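Local coordinates for agrin (Gallus gallus, PDB 1PZ7), which is a basal lamina protein that promotes acetylcholine-receptor clustering at the neuromuscular junction, its function modulated by alternative splicing and calcium binding, at residues Q48-E59 and N109-Q120. Numbering follows the deposited sequence.
Sequences QSNHFELSIKTE and NHWTHIKAYRVQ
Lys57 rests CB and CD on one face of the Trp111 indole, CB 3.7 Å from the centroid of the six-membered ring in a CH-pi contact, while CE lies 3.3 Å from Asn109 O. CG set anti to the backbone N (chi1 -179°) carries the chain across the indole toward NE1; Arg177 adds a cation-pi contact. Beyond this pair, segments 48-59 and 109-120 run antiparallel, joined by backbone hydrogen bonds such as Ala116 N to Phe52 O (2.8 Å, nearly straight at 178°).

Successive side chains alternate between the two faces. On the outer face, His113 NE2 donates to Glu53 OE1 at 2.9 Å, meeting the anti side of a carboxylate almost perpendicular to the imidazole, while ND1 donates a weak hydrogen bond to Ser55 OG; two donating nitrogens are consistent with a protonated imidazole, which Glu53 would stabilise. Further along, Tyr117 CB sits over the His51 ring, 3.4 Å from CD2.

The inner face carries Phe52, Leu54, Ile56, Ile114 and Ala116 in its middle, Thr112 at one end and Asn50 beside Arg118 at the other. Beta-branched Ile56 and Ile114 suit the extended strands; Leu54 reaches across with CD2, 3.8 Å from Ile114 CB. Strand 63-68 covers Phe52, Leu54 and Ile56, as in a laminin G sandwich. The pair is thus apolar inward through its middle but polar toward the calcium end, where buried Arg118, about 8 Å from the ion, bonds through NH1 to Gln120 O and through NH2 to Leu47 O.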
ATOM      1  N   GLN A  48      -3.904  15.815  -1.839  1.00 12.29           N
ATOM      2  CA  GLN A  48      -4.911  16.045  -0.824  1.00 12.22           C
ATOM      3  C   GLN A  48      -5.453  14.726  -0.296  1.00 11.45           C
ATOM      4  O   GLN A  48      -5.869  14.638   0.855  1.00 11.43           O
ATOM      5  CB  GLN A  48      -6.065  16.844  -1.423  1.00 12.54           C
ATOM      6  CG  GLN A  48      -5.670  18.222  -1.900  1.00 14.51           C
ATOM      7  CD  GLN A  48      -5.318  19.143  -0.753  1.00 16.02           C
ATOM      8  OE1 GLN A  48      -4.487  20.039  -0.902  1.00 18.04           O
ATOM      9  NE2 GLN A  48      -5.942  18.924   0.396  1.00 17.97           N
ATOM     10  N   SER A  49      -5.441  13.699  -1.141  1.00 10.75           N
ATOM     11  CA  SER A  49      -6.014  12.413  -0.771  1.00 10.62           C
ATOM     12  C   SER A  49      -5.287  11.224  -1.384  1.00 10.03           C
ATOM     13  O   SER A  49      -4.442  11.373  -2.270  1.00  9.58           O
ATOM     14  CB  SER A  49      -7.474  12.355  -1.214  1.00 10.71           C
ATOM     15  OG  SER A  49      -7.565  12.377  -2.624  1.00 11.95           O
ATOM     16  N   ASN A  50      -5.622  10.047  -0.866  1.00  9.62           N
ATOM     17  CA  ASN A  50      -5.154   8.772  -1.397  1.00  9.63           C
ATOM     18  C   ASN A  50      -6.292   7.792  -1.249  1.00  9.58           C
ATOM     19  O   ASN A  50      -6.987   7.805  -0.234  1.00 10.32           O
ATOM     20  CB  ASN A  50      -3.966   8.218  -0.614  1.00  9.44           C
ATOM     21  CG  ASN A  50      -2.708   9.033  -0.785  1.00  9.39           C
ATOM     22  OD1 ASN A  50      -1.980   8.890  -1.772  1.00 10.99           O
ATOM     23  ND2 ASN A  50      -2.425   9.875   0.187  1.00  7.25           N
ATOM     24  N   HIS A  51      -6.484   6.938  -2.245  1.00  9.65           N
ATOM     25  CA  HIS A  51      -7.507   5.909  -2.170  1.00  9.96           C
ATOM     26  C   HIS A  51      -6.911   4.610  -2.684  1.00  9.53           C
ATOM     27  O   HIS A  51      -6.349   4.570  -3.776  1.00  9.83           O
ATOM     28  CB  HIS A  51      -8.743   6.292  -2.984  1.00 10.09           C
ATOM     29  CG  HIS A  51      -9.598   7.332  -2.329  1.00 12.39           C
ATOM     30  ND1 HIS A  51      -9.247   8.664  -2.285  1.00 14.35           N
ATOM     31  CD2 HIS A  51     -10.791   7.236  -1.697  1.00 14.05           C
ATOM     32  CE1 HIS A  51     -10.186   9.345  -1.654  1.00 14.92           C
ATOM     33  NE2 HIS A  51     -11.136   8.502  -1.286  1.00 15.40           N
ATOM     34  N   PHE A  52      -7.021   3.561  -1.874  1.00  9.41           N
ATOM     35  CA  PHE A  52      -6.521   2.242  -2.231  1.00  9.44           C
ATOM     36  C   PHE A  52      -7.593   1.193  -2.007  1.00  9.69           C
ATOM     37  O   PHE A  52      -8.282   1.203  -0.989  1.00 10.18           O
ATOM     38  CB  PHE A  52      -5.323   1.864  -1.353  1.00  9.42           C
ATOM     39  CG  PHE A  52      -4.198   2.848  -1.394  1.00  9.86           C
ATOM     40  CD1 PHE A  52      -3.391   2.951  -2.514  1.00 10.28           C
ATOM     41  CD2 PHE A  52      -3.933   3.658  -0.306  1.00 10.11           C
ATOM     42  CE1 PHE A  52      -2.351   3.856  -2.555  1.00 10.48           C
ATOM     43  CE2 PHE A  52      -2.888   4.557  -0.340  1.00 10.38           C
ATOM     44  CZ  PHE A  52      -2.099   4.655  -1.466  1.00 10.85           C
ATOM     45  N   GLU A  53      -7.718   0.283  -2.960  1.00  9.57           N
ATOM     46  CA  GLU A  53      -8.604  -0.859  -2.833  1.00 10.27           C
ATOM     47  C   GLU A  53      -7.858  -2.018  -3.436  1.00  9.88           C
ATOM     48  O   GLU A  53      -7.174  -1.860  -4.448  1.00  9.79           O
ATOM     49  CB  GLU A  53      -9.902  -0.654  -3.594  1.00 10.59           C
ATOM     50  CG  GLU A  53     -10.932   0.197  -2.887  1.00 13.19           C
ATOM     51  CD  GLU A  53     -12.329  -0.045  -3.428  1.00 15.52           C
ATOM     52  OE1 GLU A  53     -12.829  -1.192  -3.338  1.00 18.47           O
ATOM     53  OE2 GLU A  53     -12.924   0.909  -3.962  1.00 18.54           O
ATOM     54  N   LEU A  54      -7.972  -3.184  -2.815  1.00  9.68           N
ATOM     55  CA  LEU A  54      -7.317  -4.371  -3.339  1.00  9.95           C
ATOM     56  C   LEU A  54      -7.822  -5.595  -2.611  1.00  9.77           C
ATOM     57  O   LEU A  54      -8.472  -5.487  -1.579  1.00 10.39           O
ATOM     58  CB  LEU A  54      -5.791  -4.274  -3.193  1.00 10.13           C
ATOM     59  CG  LEU A  54      -5.191  -4.286  -1.781  1.00 10.73           C
ATOM     60  CD1 LEU A  54      -3.713  -4.666  -1.819  1.00 11.63           C
ATOM     61  CD2 LEU A  54      -5.369  -2.950  -1.084  1.00 11.43           C
ATOM     62  N   SER A  55      -7.537  -6.761  -3.169  1.00  9.63           N
ATOM     63  CA  SER A  55      -7.854  -8.001  -2.498  1.00  9.97           C
ATOM     64  C   SER A  55      -6.560  -8.771  -2.359  1.00  9.67           C
ATOM     65  O   SER A  55      -5.741  -8.775  -3.276  1.00  9.31           O
ATOM     66  CB  SER A  55      -8.887  -8.799  -3.279  1.00 10.13           C
ATOM     67  OG  SER A  55     -10.180  -8.257  -3.049  1.00 12.16           O
ATOM     68  N   ILE A  56      -6.357  -9.390  -1.202  1.00  9.55           N
ATOM     69  CA  ILE A  56      -5.150 -10.161  -0.973  1.00  9.57           C
ATOM     70  C   ILE A  56      -5.494 -11.501  -0.364  1.00  9.35           C
ATOM     71  O   ILE A  56      -6.569 -11.686   0.208  1.00  9.17           O
ATOM     72  CB  ILE A  56      -4.129  -9.402  -0.080  1.00  9.96           C
ATOM     73  CG1 ILE A  56      -4.614  -9.296   1.367  1.00 10.26           C
ATOM     74  CG2 ILE A  56      -3.817  -8.030  -0.668  1.00 10.25           C
ATOM     75  CD1 ILE A  56      -3.536  -8.787   2.312  1.00 11.19           C
ATOM     76  N   LYS A  57      -4.557 -12.430  -0.500  1.00  8.93           N
ATOM     77  CA  LYS A  57      -4.708 -13.772   0.023  1.00  9.23           C
ATOM     78  C   LYS A  57      -3.353 -14.102   0.609  1.00  8.93           C
ATOM     79  O   LYS A  57      -2.341 -14.014  -0.081  1.00  9.19           O
ATOM     80  CB  LYS A  57      -5.087 -14.733  -1.100  1.00  9.24           C
ATOM     81  CG  LYS A  57      -5.303 -16.166  -0.670  1.00 10.81           C
ATOM     82  CD  LYS A  57      -5.571 -17.033  -1.884  1.00 12.95           C
ATOM     83  CE  LYS A  57      -5.724 -18.491  -1.527  1.00 14.15           C
ATOM     84  NZ  LYS A  57      -6.028 -19.283  -2.742  1.00 16.11           N
ATOM     85  N   THR A  58      -3.313 -14.468   1.884  1.00  8.72           N
ATOM     86  CA  THR A  58      -2.029 -14.648   2.532  1.00  8.64           C
ATOM     87  C   THR A  58      -2.098 -15.443   3.824  1.00  8.63           C
ATOM     88  O   THR A  58      -3.156 -15.569   4.436  1.00  8.50           O
ATOM     89  CB  THR A  58      -1.433 -13.250   2.830  1.00  8.74           C
ATOM     90  OG1 THR A  58      -0.096 -13.372   3.328  1.00  8.56           O
ATOM     91  CG2 THR A  58      -2.205 -12.550   3.952  1.00  9.11           C
ATOM     92  N   GLU A  59      -0.944 -15.982   4.210  1.00  8.79           N
ATOM     93  CA  GLU A  59      -0.764 -16.647   5.499  1.00  9.10           C
ATOM     94  C   GLU A  59       0.197 -15.830   6.353  1.00  8.85           C
ATOM     95  O   GLU A  59       0.520 -16.206   7.474  1.00  9.00           O
ATOM     96  CB  GLU A  59      -0.170 -18.040   5.315  1.00  9.33           C
ATOM     97  CG  GLU A  59      -1.023 -19.006   4.520  1.00 11.05           C
ATOM     98  CD  GLU A  59      -0.303 -20.313   4.258  1.00 12.78           C
ATOM     99  OE1 GLU A  59       0.605 -20.338   3.400  1.00 15.84           O
ATOM    100  OE2 GLU A  59      -0.632 -21.315   4.914  1.00 15.22           O
ATOM    101  N   ASN A 109      -5.589 -17.103   4.577  1.00 10.25           N
ATOM    102  CA  ASN A 109      -5.378 -17.682   3.257  1.00 10.92           C
ATOM    103  C   ASN A 109      -6.659 -17.691   2.424  1.00 10.70           C
ATOM    104  O   ASN A 109      -6.856 -18.559   1.581  1.00 11.01           O
ATOM    105  CB  ASN A 109      -4.772 -19.085   3.340  1.00 11.25           C
ATOM    106  CG  ASN A 109      -3.918 -19.412   2.133  1.00 12.56           C
ATOM    107  OD1 ASN A 109      -3.353 -18.516   1.504  1.00 15.44           O
ATOM    108  ND2 ASN A 109      -3.820 -20.692   1.801  1.00 15.41           N
ATOM    109  N   HIS A 110      -7.530 -16.719   2.681  1.00 10.60           N
ATOM    110  CA  HIS A 110      -8.744 -16.534   1.903  1.00 10.94           C
ATOM    111  C   HIS A 110      -8.696 -15.127   1.333  1.00 10.33           C
ATOM    112  O   HIS A 110      -8.194 -14.211   1.982  1.00 10.12           O
ATOM    113  CB  HIS A 110      -9.993 -16.690   2.771  1.00 11.37           C
ATOM    114  CG  HIS A 110     -10.115 -18.030   3.426  1.00 13.70           C
ATOM    115  ND1 HIS A 110     -10.909 -18.244   4.532  1.00 17.07           N
ATOM    116  CD2 HIS A 110      -9.542 -19.222   3.138  1.00 16.19           C
ATOM    117  CE1 HIS A 110     -10.825 -19.512   4.892  1.00 17.16           C
ATOM    118  NE2 HIS A 110     -10.002 -20.128   4.064  1.00 17.30           N
ATOM    119  N   TRP A 111      -9.206 -14.954   0.122  1.00  9.88           N
ATOM    120  CA  TRP A 111      -9.237 -13.642  -0.496  1.00  9.53           C
ATOM    121  C   TRP A 111     -10.008 -12.672   0.390  1.00  9.53           C
ATOM    122  O   TRP A 111     -11.160 -12.927   0.767  1.00  9.85           O
ATOM    123  CB  TRP A 111      -9.867 -13.724  -1.884  1.00  9.18           C
ATOM    124  CG  TRP A 111      -8.936 -14.295  -2.898  1.00  9.05           C
ATOM    125  CD1 TRP A 111      -9.007 -15.528  -3.480  1.00  9.32           C
ATOM    126  CD2 TRP A 111      -7.777 -13.660  -3.452  1.00  7.90           C
ATOM    127  NE1 TRP A 111      -7.966 -15.698  -4.360  1.00  9.25           N
ATOM    128  CE2 TRP A 111      -7.197 -14.563  -4.363  1.00  9.10           C
ATOM    129  CE3 TRP A 111      -7.170 -12.411  -3.275  1.00  8.48           C
ATOM    130  CZ2 TRP A 111      -6.047 -14.259  -5.090  1.00  8.38           C
ATOM    131  CZ3 TRP A 111      -6.026 -12.116  -3.994  1.00  8.83           C
ATOM    132  CH2 TRP A 111      -5.482 -13.031  -4.894  1.00  8.47           C
ATOM    133  N   THR A 112      -9.361 -11.559   0.713  1.00  9.71           N
ATOM    134  CA  THR A 112      -9.907 -10.567   1.620  1.00  9.56           C
ATOM    135  C   THR A 112      -9.772  -9.183   1.013  1.00  9.57           C
ATOM    136  O   THR A 112      -8.692  -8.805   0.542  1.00  9.43           O
ATOM    137  CB  THR A 112      -9.147 -10.615   2.950  1.00  9.58           C
ATOM    138  OG1 THR A 112      -9.187 -11.946   3.485  1.00  9.89           O
ATOM    139  CG2 THR A 112      -9.831  -9.760   4.007  1.00  9.72           C
ATOM    140  N   HIS A 113     -10.862  -8.426   1.047  1.00  9.99           N
ATOM    141  CA  HIS A 113     -10.886  -7.088   0.483  1.00 10.70           C
ATOM    142  C   HIS A 113     -10.353  -6.065   1.477  1.00 10.31           C
ATOM    143  O   HIS A 113     -10.590  -6.172   2.678  1.00 10.69           O
ATOM    144  CB  HIS A 113     -12.317  -6.728   0.081  1.00 11.15           C
ATOM    145  CG  HIS A 113     -12.420  -5.503  -0.773  1.00 13.02           C
ATOM    146  ND1 HIS A 113     -11.910  -5.441  -2.052  1.00 16.53           N
ATOM    147  CD2 HIS A 113     -12.982  -4.295  -0.534  1.00 15.89           C
ATOM    148  CE1 HIS A 113     -12.151  -4.247  -2.564  1.00 17.17           C
ATOM    149  NE2 HIS A 113     -12.805  -3.534  -1.666  1.00 17.02           N
ATOM    150  N   ILE A 114      -9.625  -5.079   0.958  1.00  9.92           N
ATOM    151  CA  ILE A 114      -9.094  -3.984   1.756  1.00  9.74           C
ATOM    152  C   ILE A 114      -9.477  -2.676   1.082  1.00  9.82           C
ATOM    153  O   ILE A 114      -9.268  -2.512  -0.113  1.00  9.73           O
ATOM    154  CB  ILE A 114      -7.555  -4.060   1.864  1.00  9.47           C
ATOM    155  CG1 ILE A 114      -7.119  -5.364   2.535  1.00  9.90           C
ATOM    156  CG2 ILE A 114      -7.017  -2.854   2.630  1.00  9.86           C
ATOM    157  CD1 ILE A 114      -5.640  -5.620   2.453  1.00 10.83           C
ATOM    158  N   LYS A 115     -10.045  -1.757   1.850  1.00  9.97           N
ATOM    159  CA  LYS A 115     -10.356  -0.421   1.364  1.00 10.83           C
ATOM    160  C   LYS A 115      -9.709   0.568   2.322  1.00 10.66           C
ATOM    161  O   LYS A 115     -10.018   0.595   3.515  1.00 10.78           O
ATOM    162  CB  LYS A 115     -11.861  -0.194   1.294  1.00 11.22           C
ATOM    163  CG  LYS A 115     -12.235   1.232   0.948  1.00 13.78           C
ATOM    164  CD  LYS A 115     -13.729   1.420   0.851  1.00 16.06           C
ATOM    165  CE  LYS A 115     -14.279   0.847  -0.434  1.00 17.07           C
ATOM    166  NZ  LYS A 115     -15.725   1.148  -0.564  1.00 18.74           N
ATOM    167  N   ALA A 116      -8.790   1.371   1.809  1.00 10.86           N
ATOM    168  CA  ALA A 116      -8.070   2.311   2.643  1.00 11.34           C
ATOM    169  C   ALA A 116      -7.985   3.655   1.947  1.00 11.42           C
ATOM    170  O   ALA A 116      -7.586   3.730   0.784  1.00 12.49           O
ATOM    171  CB  ALA A 116      -6.698   1.783   2.924  1.00 11.38           C
ATOM    172  N   TYR A 117      -8.355   4.715   2.653  1.00 11.45           N
ATOM    173  CA  TYR A 117      -8.266   6.040   2.068  1.00 11.29           C
ATOM    174  C   TYR A 117      -7.907   7.109   3.081  1.00 10.50           C
ATOM    175  O   TYR A 117      -8.013   6.921   4.298  1.00 10.53           O
ATOM    176  CB  TYR A 117      -9.542   6.410   1.301  1.00 11.93           C
ATOM    177  CG  TYR A 117     -10.800   6.564   2.122  1.00 13.29           C
ATOM    178  CD1 TYR A 117     -11.700   5.515   2.248  1.00 15.07           C
ATOM    179  CD2 TYR A 117     -11.115   7.773   2.733  1.00 14.39           C
ATOM    180  CE1 TYR A 117     -12.865   5.655   2.976  1.00 16.38           C
ATOM    181  CE2 TYR A 117     -12.282   7.922   3.466  1.00 15.63           C
ATOM    182  CZ  TYR A 117     -13.149   6.860   3.581  1.00 16.19           C
ATOM    183  OH  TYR A 117     -14.306   7.010   4.312  1.00 18.05           O
ATOM    184  N   ARG A 118      -7.444   8.229   2.547  1.00  9.89           N
ATOM    185  CA  ARG A 118      -7.047   9.375   3.331  1.00  9.44           C
ATOM    186  C   ARG A 118      -7.535  10.619   2.611  1.00  9.35           C
ATOM    187  O   ARG A 118      -7.382  10.730   1.399  1.00  9.67           O
ATOM    188  CB  ARG A 118      -5.526   9.432   3.473  1.00  9.49           C
ATOM    189  CG  ARG A 118      -5.019  10.682   4.190  1.00  8.89           C
ATOM    190  CD  ARG A 118      -3.530  10.936   4.037  1.00  9.04           C
ATOM    191  NE  ARG A 118      -3.194  11.251   2.651  1.00  8.10           N
ATOM    192  CZ  ARG A 118      -3.183  12.469   2.116  1.00  9.31           C
ATOM    193  NH1 ARG A 118      -3.494  13.542   2.834  1.00  8.96           N
ATOM    194  NH2 ARG A 118      -2.857  12.612   0.840  1.00  8.94           N
ATOM    195  N   VAL A 119      -8.155  11.527   3.361  1.00  8.97           N
ATOM    196  CA  VAL A 119      -8.564  12.829   2.848  1.00  9.31           C
ATOM    197  C   VAL A 119      -7.944  13.812   3.831  1.00  8.88           C
ATOM    198  O   VAL A 119      -8.367  13.885   4.985  1.00  9.06           O
ATOM    199  CB  VAL A 119     -10.101  13.000   2.799  1.00  9.56           C
ATOM    200  CG1 VAL A 119     -10.468  14.390   2.311  1.00 10.25           C
ATOM    201  CG2 VAL A 119     -10.745  11.941   1.909  1.00 10.40           C
ATOM    202  N   GLN A 120      -6.916  14.527   3.387  1.00  8.98           N
ATOM    203  CA  GLN A 120      -6.169  15.435   4.250  1.00  9.33           C
ATOM    204  C   GLN A 120      -5.640  14.628   5.444  1.00  9.32           C
ATOM    205  O   GLN A 120      -4.966  13.628   5.233  1.00  9.42           O
ATOM    206  CB  GLN A 120      -7.008  16.665   4.610  1.00  9.54           C
ATOM    207  CG  GLN A 120      -7.427  17.415   3.343  1.00 10.62           C
ATOM    208  CD  GLN A 120      -7.910  18.834   3.573  1.00 12.29           C
ATOM    209  OE1 GLN A 120      -8.596  19.398   2.718  1.00 14.44           O
ATOM    210  NE2 GLN A 120      -7.542  19.421   4.702  1.00 11.85           N
TER
HETATM  211  O   HOH W   1      -5.812 -14.083   3.386  1.00 13.39           O